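Local structure of intimin (Escherichia coli, 1F00) at residues D19-T24 against V91-T96; V118-G123 against E231-S236. The protein probably mediates bacterial adhesion by binding its receptor through a C-type lectin-like domain carried at the end of a row of immunoglobulin-like domains. All blocks are in the same frame, centred on the assembly; numbering follows the deposited sequence.

Interaction 1 of 2, residues D19-T24 against V91-T96; sequences DAITYT and VEFFTT
I21 and V91 meet tip to tip across the core of a beta sandwich, the immunoglobulin-like fold of the first domain. Their strands belong to its two different sheets: the axes of 21-24 and 91-94 run nearly antiparallel (166°) and come within 10.2 Å, a sheet-to-sheet spacing bridged by side chains, with no hydrogen bond between the segments. CD1 of I21, at the end of a chain extended through CG1, comes within 3.6 Å of V91 CB. CG1 stands anti to the carbonyl carbon (chi1 -67°), which sends this longer branch across the gap. The short, beta-branched V91 suits the receiving side, since both its methyls, CG1 and CG2, lie against Y23 OH and I21 CD1.

Y23 arrives from the opposite direction to V91 and touches it with its hydroxyl, OH lying 3.2 Å from V91 CG2, a polar atom set against methyls. Further along, F93 brings its ring to I21, where F93 CZ lies 4.2 Å from I21 CD1. L65 of strand 60-66 also touches Y23 and F93, and A13 touches I21 and F93. At the D19 end, the backbone oxygen D19 O lies in the plane of the F93 ring, 4.0 Å from F93 CE2.

Interaction 2 of 2, residues V118-G123 against E231-S236; sequences VWLQYG and EYYKSS
Y233 drives its phenol between L120 and Y122, and its hydroxyl donates a 2.6 Å hydrogen bond from OH to Q121 O. The contact joins the bend that follows strand 118-120 to a loop of the C-type lectin-like domain. A type II turn from L120 to G123 presents the Q121 carbonyl to this loop.

The tight part lies around the buried Y233. The Q121 oxygen sits in the plane of the Y233 ring, at its edge, while the hydroxyl is tilted 25° from the carbonyl's own plane. L120 and Y233 point opposite ways and lie alongside, with L120 CG 4.1 Å from Y233 CE1; W224 of helix 214-224 also packs on L120. A tyrosine fits here because its ring lies between L120 and Y122 while its OH meets a buried carbonyl.

Toward solvent the contact becomes an oblique aromatic pair. CD1 of Y122 stands over one face of the exposed Y232 ring, 3.6 Å from Y232 CG. The two ring planes are 44° apart, and their centroids are separated by 4.4 Å. With chi1 at -174°, Y232 swings its CG to the far side from its own N, bringing its face against Y122 CD1, while its CD2 side covers a face of Y233. Beside the pair, a water accepts from Y232 N and donates to Y122 O, both at 2.9 Å.

The Y233 hydroxyl thus satisfies the carbonyl oxygen of the buried Q121 directly, whereas the exposed side relies on ring packing and a water bridge.

How the interactions relate
Interaction 1 and interaction 2 follow one another along the chain, the first closing before the second opens. They lie on opposite sides of the centre of this elongated molecule, with centres 44 Å apart and nearest atoms about 25 Å apart, so neither touches the other. Interaction 1 is internal to one immunoglobulin-like domain, where it joins two sheets. Interaction 2 instead connects 118-123 to the lectin-like domain, whose strand 184-190 pairs in parallel with 118-120. Both contacts are structural packing: one lies within a domain core, the other between two domains.

Interaction 1 of 2, residues D19-T24 against V91-T96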
loop_
_atom_site.group_PDB
_atom_site.type_symbol
_atom_site.label_atom_id
_atom_site.label_comp_id
_atom_site.label_asym_id
_atom_site.label_seq_id
_atom_site.Cartn_x
_atom_site.Cartn_y
_atom_site.Cartn_z
ATOM N N ASP A 19 -18.098 4.011 13.828
ATOM C CA ASP A 19 -17.099 4.765 14.578
ATOM C C ASP A 19 -17.853 5.970 15.125
ATOM O O ASP A 19 -18.367 6.788 14.360
ATOM C CB ASP A 19 -15.963 5.226 13.656
ATOM C CG ASP A 19 -14.766 5.754 14.422
ATOM O OD1 ASP A 19 -13.856 6.330 13.786
ATOM O OD2 ASP A 19 -14.726 5.587 15.660
ATOM N N ALA A 20 -17.922 6.084 16.445
ATOM C CA ALA A 20 -18.678 7.172 17.047
ATOM C C ALA A 20 -17.880 8.179 17.843
ATOM O O ALA A 20 -16.884 7.852 18.490
ATOM C CB ALA A 20 -19.795 6.597 17.926
ATOM N N ILE A 21 -18.341 9.421 17.775
ATOM C CA ILE A 21 -17.736 10.513 18.506
ATOM C C ILE A 21 -18.730 10.820 19.615
ATOM O O ILE A 21 -19.916 11.017 19.352
ATOM C CB ILE A 21 -17.547 11.752 17.608
ATOM C CG1 ILE A 21 -16.506 11.440 16.525
ATOM C CG2 ILE A 21 -17.124 12.948 18.449
ATOM C CD1 ILE A 21 -16.111 12.627 15.668
ATOM N N THR A 22 -18.260 10.829 20.855
ATOM C CA THR A 22 -19.151 11.106 21.965
ATOM C C THR A 22 -19.001 12.537 22.461
ATOM O O THR A 22 -17.897 13.013 22.729
ATOM C CB THR A 22 -18.949 10.091 23.133
ATOM O OG1 THR A 22 -19.435 10.654 24.359
ATOM C CG2 THR A 22 -17.507 9.718 23.289
ATOM N N TYR A 23 -20.136 13.222 22.540
ATOM C CA TYR A 23 -20.180 14.598 23.003
ATOM C C TYR A 23 -20.656 14.623 24.443
ATOM O O TYR A 23 -21.601 13.922 24.810
ATOM C CB TYR A 23 -21.135 15.425 22.136
ATOM C CG TYR A 23 -20.669 15.621 20.714
ATOM C CD1 TYR A 23 -20.804 14.607 19.767
ATOM C CD2 TYR A 23 -20.073 16.817 20.319
ATOM C CE1 TYR A 23 -20.359 14.783 18.460
ATOM C CE2 TYR A 23 -19.624 17.002 19.023
ATOM C CZ TYR A 23 -19.770 15.982 18.097
ATOM O OH TYR A 23 -19.340 16.165 16.805
ATOM N N THR A 24 -19.996 15.427 25.263
ATOM C CA THR A 24 -20.380 15.532 26.656
ATOM C C THR A 24 -20.619 16.992 27.022
ATOM O O THR A 24 -19.751 17.840 26.824
ATOM C CB THR A 24 -19.292 14.941 27.582
ATOM O OG1 THR A 24 -19.029 13.579 27.209
ATOM C CG2 THR A 24 -19.758 14.977 29.034
ATOM N N VAL A 91 -16.113 18.542 14.070
ATOM C CA VAL A 91 -15.444 17.252 13.901
ATOM C C VAL A 91 -15.512 16.839 12.435
ATOM O O VAL A 91 -16.269 17.424 11.655
ATOM C CB VAL A 91 -16.109 16.144 14.762
ATOM C CG1 VAL A 91 -16.159 16.576 16.218
ATOM C CG2 VAL A 91 -17.515 15.840 14.236
ATOM N N GLU A 92 -14.725 15.836 12.054
ATOM C CA GLU A 92 -14.725 15.379 10.667
ATOM C C GLU A 92 -14.768 13.863 10.509
ATOM O O GLU A 92 -14.066 13.128 11.210
ATOM C CB GLU A 92 -13.479 15.882 9.940
ATOM C CG GLU A 92 -13.150 17.342 10.147
ATOM C CD GLU A 92 -11.850 17.718 9.474
ATOM O OE1 GLU A 92 -11.859 17.955 8.247
ATOM O OE2 GLU A 92 -10.815 17.756 10.171
ATOM N N PHE A 93 -15.593 13.402 9.575
ATOM C CA PHE A 93 -15.678 11.983 9.286
ATOM C C PHE A 93 -14.950 11.761 7.970
ATOM O O PHE A 93 -15.033 12.587 7.054
ATOM C CB PHE A 93 -17.135 11.527 9.179
ATOM C CG PHE A 93 -17.847 11.482 10.498
ATOM C CD1 PHE A 93 -18.477 12.615 11.005
ATOM C CD2 PHE A 93 -17.848 10.314 11.260
ATOM C CE1 PHE A 93 -19.098 12.590 12.250
ATOM C CE2 PHE A 93 -18.465 10.277 12.506
ATOM C CZ PHE A 93 -19.090 11.417 13.004
ATOM N N PHE A 94 -14.216 10.658 7.880
ATOM C CA PHE A 94 -13.472 10.361 6.667
ATOM C C PHE A 94 -13.778 8.964 6.153
ATOM O O PHE A 94 -14.056 8.045 6.927
ATOM C CB PHE A 94 -11.965 10.506 6.923
ATOM C CG PHE A 94 -11.523 11.925 7.177
ATOM C CD1 PHE A 94 -11.423 12.833 6.130
ATOM C CD2 PHE A 94 -11.214 12.356 8.465
ATOM C CE1 PHE A 94 -11.022 14.151 6.359
ATOM C CE2 PHE A 94 -10.814 13.667 8.710
ATOM C CZ PHE A 94 -10.717 14.571 7.651
ATOM N N THR A 95 -13.742 8.819 4.833
ATOM C CA THR A 95 -13.989 7.535 4.197
ATOM C C THR A 95 -12.974 6.519 4.716
ATOM O O THR A 95 -11.894 6.890 5.172
ATOM C CB THR A 95 -13.841 7.650 2.668
ATOM O OG1 THR A 95 -14.955 8.382 2.136
ATOM C CG2 THR A 95 -13.775 6.278 2.024
ATOM N N THR A 96 -13.340 5.244 4.648
ATOM C CA THR A 96 -12.474 4.150 5.079
ATOM C C THR A 96 -11.184 4.131 4.256
ATOM O O THR A 96 -11.231 4.163 3.025
ATOM C CB THR A 96 -13.168 2.793 4.875
ATOM O OG1 THR A 96 -14.418 2.786 5.571
ATOM C CG2 THR A 96 -12.289 1.661 5.395
#

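Interaction 2 of 2, residues V118-G123 against E231-S236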
loop_
_atom_site.group_PDB
_atom_site.type_symbol
_atom_site.label_atom_id
_atom_site.label_comp_id
_atom_site.label_asym_id
_atom_site.label_seq_id
_atom_site.Cartn_x
_atom_site.Cartn_y
_atom_site.Cartn_z
ATOM N N VAL A 118 6.161 -13.830 -10.124
ATOM C CA VAL A 118 7.513 -13.993 -10.660
ATOM C C VAL A 118 8.076 -12.581 -10.566
ATOM O O VAL A 118 7.537 -11.647 -11.165
ATOM C CB VAL A 118 7.502 -14.459 -12.130
ATOM C CG1 VAL A 118 8.925 -14.614 -12.639
ATOM C CG2 VAL A 118 6.766 -15.780 -12.241
ATOM N N TRP A 119 9.144 -12.409 -9.801
ATOM C CA TRP A 119 9.692 -11.071 -9.609
ATOM C C TRP A 119 11.035 -10.769 -10.227
ATOM O O TRP A 119 12.016 -11.466 -9.971
ATOM C CB TRP A 119 9.862 -10.748 -8.123
ATOM C CG TRP A 119 8.665 -10.833 -7.244
ATOM C CD1 TRP A 119 7.365 -11.019 -7.612
ATOM C CD2 TRP A 119 8.670 -10.711 -5.818
ATOM N NE1 TRP A 119 6.554 -11.022 -6.496
ATOM C CE2 TRP A 119 7.333 -10.836 -5.382
ATOM C CE3 TRP A 119 9.679 -10.508 -4.867
ATOM C CZ2 TRP A 119 6.976 -10.767 -4.030
ATOM C CZ3 TRP A 119 9.325 -10.438 -3.522
ATOM C CH2 TRP A 119 7.982 -10.569 -3.118
ATOM N N LEU A 120 11.083 -9.716 -11.030
ATOM C CA LEU A 120 12.354 -9.272 -11.566
ATOM C C LEU A 120 12.906 -8.609 -10.299
ATOM O O LEU A 120 12.221 -7.776 -9.700
ATOM C CB LEU A 120 12.137 -8.212 -12.648
ATOM C CG LEU A 120 13.380 -7.468 -13.141
ATOM C CD1 LEU A 120 14.363 -8.455 -13.761
ATOM C CD2 LEU A 120 12.966 -6.413 -14.166
ATOM N N GLN A 121 14.104 -8.971 -9.859
ATOM C CA GLN A 121 14.625 -8.337 -8.648
ATOM C C GLN A 121 14.722 -6.828 -8.837
ATOM O O GLN A 121 15.227 -6.351 -9.856
ATOM C CB GLN A 121 16.003 -8.883 -8.263
ATOM C CG GLN A 121 16.406 -8.443 -6.856
ATOM C CD GLN A 121 17.771 -8.950 -6.411
ATOM O OE1 GLN A 121 17.967 -9.260 -5.240
ATOM N NE2 GLN A 121 18.718 -9.018 -7.336
ATOM N N TYR A 122 14.233 -6.087 -7.849
ATOM C CA TYR A 122 14.243 -4.631 -7.876
ATOM C C TYR A 122 13.218 -4.071 -8.851
ATOM O O TYR A 122 13.282 -2.909 -9.241
ATOM C CB TYR A 122 15.655 -4.115 -8.187
ATOM C CG TYR A 122 16.654 -4.590 -7.153
ATOM C CD1 TYR A 122 17.878 -5.139 -7.529
ATOM C CD2 TYR A 122 16.340 -4.552 -5.792
ATOM C CE1 TYR A 122 18.764 -5.650 -6.575
ATOM C CE2 TYR A 122 17.215 -5.057 -4.832
ATOM C CZ TYR A 122 18.422 -5.605 -5.229
ATOM O OH TYR A 122 19.284 -6.111 -4.284
ATOM N N GLY A 123 12.273 -4.919 -9.247
ATOM C CA GLY A 123 11.200 -4.467 -10.107
ATOM C C GLY A 123 10.395 -3.557 -9.193
ATOM O O GLY A 123 10.484 -3.688 -7.966
ATOM N N GLU A 231 14.598 1.781 -11.993
ATOM C CA GLU A 231 15.753 2.514 -11.491
ATOM C C GLU A 231 17.049 1.714 -11.456
ATOM O O GLU A 231 18.082 2.164 -11.954
ATOM C CB GLU A 231 15.436 3.035 -10.083
ATOM C CG GLU A 231 16.502 3.907 -9.452
ATOM C CD GLU A 231 16.814 5.138 -10.283
ATOM O OE1 GLU A 231 15.881 5.691 -10.906
ATOM O OE2 GLU A 231 17.994 5.558 -10.301
ATOM N N TYR A 232 16.987 0.524 -10.874
ATOM C CA TYR A 232 18.161 -0.325 -10.741
ATOM C C TYR A 232 18.878 -0.677 -12.045
ATOM O O TYR A 232 20.099 -0.779 -12.065
ATOM C CB TYR A 232 17.782 -1.619 -10.020
ATOM C CG TYR A 232 18.958 -2.510 -9.697
ATOM C CD1 TYR A 232 19.767 -2.262 -8.589
ATOM C CD2 TYR A 232 19.248 -3.621 -10.486
ATOM C CE1 TYR A 232 20.834 -3.115 -8.268
ATOM C CE2 TYR A 232 20.311 -4.473 -10.177
ATOM C CZ TYR A 232 21.094 -4.217 -9.070
ATOM O OH TYR A 232 22.110 -5.083 -8.750
ATOM N N TYR A 233 18.128 -0.876 -13.125
ATOM C CA TYR A 233 18.734 -1.249 -14.407
ATOM C C TYR A 233 18.700 -0.127 -15.449
ATOM O O TYR A 233 18.957 -0.368 -16.632
ATOM C CB TYR A 233 18.018 -2.473 -15.003
ATOM C CG TYR A 233 17.820 -3.636 -14.049
ATOM C CD1 TYR A 233 16.672 -3.731 -13.262
ATOM C CD2 TYR A 233 18.775 -4.649 -13.946
ATOM C CE1 TYR A 233 16.474 -4.814 -12.393
ATOM C CE2 TYR A 233 18.593 -5.733 -13.082
ATOM C CZ TYR A 233 17.439 -5.808 -12.308
ATOM O OH TYR A 233 17.261 -6.872 -11.450
ATOM N N LYS A 234 18.411 1.095 -15.025
ATOM C CA LYS A 234 18.306 2.188 -15.989
ATOM C C LYS A 234 19.519 2.409 -16.889
ATOM O O LYS A 234 19.368 2.900 -18.006
ATOM C CB LYS A 234 17.930 3.496 -15.282
ATOM C CG LYS A 234 18.979 4.072 -14.357
ATOM C CD LYS A 234 18.501 5.414 -13.802
ATOM C CE LYS A 234 19.546 6.062 -12.911
ATOM N NZ LYS A 234 19.056 7.348 -12.334
ATOM N N SER A 235 20.710 2.026 -16.436
ATOM C CA SER A 235 21.910 2.226 -17.247
ATOM C C SER A 235 22.125 1.184 -18.350
ATOM O O SER A 235 23.030 1.335 -19.165
ATOM C CB SER A 235 23.159 2.263 -16.357
ATOM O OG SER A 235 23.434 0.981 -15.809
ATOM N N SER A 236 21.311 0.131 -18.382
ATOM C CA SER A 236 21.473 -0.909 -19.398
ATOM C C SER A 236 20.567 -0.745 -20.604
ATOM O O SER A 236 19.360 -0.550 -20.462
ATOM C CB SER A 236 21.220 -2.301 -18.796
ATOM O OG SER A 236 22.232 -2.662 -17.882
HETATM O O HOH W 1 14.764 -0.473 -9.312
#